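Local coordinates for deoxyhypusine hydroxylase (Homo sapiens, PDB 4D50), which hydroxylates the deoxyhypusine side chain of translation initiation factor eIF5A at a diiron centre, completing the formation of hypusine, at residues A[277-280]-A[281-285]. Numbering follows the deposited sequence.
Sequences SCEV and ALDMY. With GAI (guanidine), chain F.
Glu279 and Asp283, an i to i+4 pair on helix 272-289, the last of this HEAT-repeat protein, share a face on which a guanidine molecule is bound. Asp283 N donates to Glu279 O (2.8 Å) in a routine helical bond, and the two side chains slant across each other with their carboxylate planes 77° apart. Glu279 runs out extended, CG anti to the backbone N (chi1 176°), which brings that methylene 3.6 Å from Asp283 OD2. The acid ends stay 4.0 Å apart, OE2 to OD2, and a water spans them, donating to Asp283 OD2 at 2.6 Å and only weakly to Glu279 OE2. Asp283 turns its other oxygen to the ligand: OD1 takes guanidine N1 at 2.7 Å and, more weakly, N3, which also reaches Glu279 O in a weak bond. Leu282 supplies the apolar flank, its CB 3.4 Å from the guanidine carbon. An alanine in place of Asp283 would probably cost the guanidine its short N1 bond and leave the water without its closer carboxylate. One residue further on, Val280 and Met284 lie side by side; the bend at chi2 (-61°) carries Met284 CE to 3.8 Å from Val280 CG1. The helix packs against helices 26-39 and 257-265, and across it Ser277 OG is hydrogen-bonded to ND1 of the iron ligand His245, a second-shell contact. Two carboxylates this close probably create a negative patch, which the cationic guanidine would partly neutralise.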
loop_
_atom_site.group_PDB
_atom_site.type_symbol
_atom_site.label_atom_id
_atom_site.label_comp_id
_atom_site.label_asym_id
_atom_site.label_seq_id
_atom_site.Cartn_x
_atom_site.Cartn_y
_atom_site.Cartn_z
ATOM N N SER A 277 -12.926 -2.956 -2.034
ATOM C CA SER A 277 -12.325 -2.559 -0.736
ATOM C C SER A 277 -13.337 -2.599 0.390
ATOM O O SER A 277 -13.043 -3.107 1.486
ATOM C CB SER A 277 -11.605 -1.189 -0.730
ATOM O OG SER A 277 -10.463 -1.332 -1.525
ATOM N N CYS A 278 -14.577 -2.107 0.118
ATOM C CA CYS A 278 -15.608 -2.124 1.156
ATOM C C CYS A 278 -16.048 -3.551 1.570
ATOM O O CYS A 278 -16.210 -3.856 2.762
ATOM C CB CYS A 278 -16.828 -1.266 0.698
ATOM S SG CYS A 278 -16.556 0.463 0.503
ATOM N N GLU A 279 -16.225 -4.417 0.581
ATOM C CA GLU A 279 -16.436 -5.854 0.756
ATOM C C GLU A 279 -15.455 -6.594 1.628
ATOM O O GLU A 279 -15.833 -7.222 2.622
ATOM C CB GLU A 279 -16.495 -6.541 -0.615
ATOM C CG GLU A 279 -16.625 -8.093 -0.528
ATOM C CD GLU A 279 -16.573 -8.809 -1.868
ATOM O OE1 GLU A 279 -16.604 -8.167 -2.924
ATOM O OE2 GLU A 279 -16.463 -10.051 -1.878
ATOM N N VAL A 280 -14.182 -6.471 1.288
ATOM C CA VAL A 280 -13.124 -7.068 2.029
ATOM C C VAL A 280 -13.100 -6.520 3.466
ATOM O O VAL A 280 -12.968 -7.311 4.410
ATOM C CB VAL A 280 -11.772 -6.899 1.288
ATOM C CG1 VAL A 280 -10.600 -7.358 2.141
ATOM C CG2 VAL A 280 -11.828 -7.714 -0.011
ATOM N N ALA A 281 -13.257 -5.201 3.635
ATOM C CA ALA A 281 -13.210 -4.571 4.972
ATOM C C ALA A 281 -14.360 -5.100 5.847
ATOM O O ALA A 281 -14.120 -5.517 7.015
ATOM C CB ALA A 281 -13.246 -3.044 4.879
ATOM N N LEU A 282 -15.553 -5.133 5.262
ATOM C CA LEU A 282 -16.721 -5.645 5.992
ATOM C C LEU A 282 -16.571 -7.118 6.286
ATOM O O LEU A 282 -16.902 -7.538 7.377
ATOM C CB LEU A 282 -17.998 -5.341 5.240
ATOM C CG LEU A 282 -18.355 -3.838 5.157
ATOM C CD1 LEU A 282 -19.397 -3.548 4.107
ATOM C CD2 LEU A 282 -18.744 -3.200 6.499
ATOM N N ASP A 283 -16.086 -7.913 5.318
ATOM C CA ASP A 283 -15.864 -9.334 5.526
ATOM C C ASP A 283 -14.868 -9.599 6.614
ATOM O O ASP A 283 -15.054 -10.532 7.365
ATOM C CB ASP A 283 -15.439 -10.085 4.251
ATOM C CG ASP A 283 -16.579 -10.246 3.226
ATOM O OD1 ASP A 283 -17.744 -9.927 3.476
ATOM O OD2 ASP A 283 -16.266 -10.612 2.085
ATOM N N MET A 284 -13.865 -8.739 6.767
ATOM C CA MET A 284 -12.880 -8.976 7.830
ATOM C C MET A 284 -13.497 -8.712 9.188
ATOM O O MET A 284 -13.205 -9.392 10.157
ATOM C CB MET A 284 -11.613 -8.164 7.608
ATOM C CG MET A 284 -10.931 -8.522 6.288
ATOM S SD MET A 284 -10.399 -10.228 6.123
ATOM C CE MET A 284 -9.904 -10.371 4.384
ATOM N N TYR A 285 -14.338 -7.692 9.255
ATOM C CA TYR A 285 -15.034 -7.388 10.513
ATOM C C TYR A 285 -15.950 -8.540 10.898
ATOM O O TYR A 285 -15.958 -8.958 12.069
ATOM C CB TYR A 285 -15.819 -6.108 10.434
ATOM C CG TYR A 285 -16.672 -5.899 11.663
ATOM C CD1 TYR A 285 -16.092 -5.671 12.875
ATOM C CD2 TYR A 285 -18.068 -6.059 11.614
ATOM C CE1 TYR A 285 -16.853 -5.531 14.017
ATOM C CE2 TYR A 285 -18.841 -5.940 12.753
ATOM C CZ TYR A 285 -18.224 -5.658 13.938
ATOM O OH TYR A 285 -18.947 -5.497 15.083
HETATM C C GAI F . -19.853 -7.794 3.870
HETATM N N1 GAI F . -19.522 -8.513 4.865
HETATM N N2 GAI F . -20.991 -7.148 3.934
HETATM N N3 GAI F . -19.092 -7.628 2.787
HETATM O O HOH W 1 -18.443 -10.872 0.697
#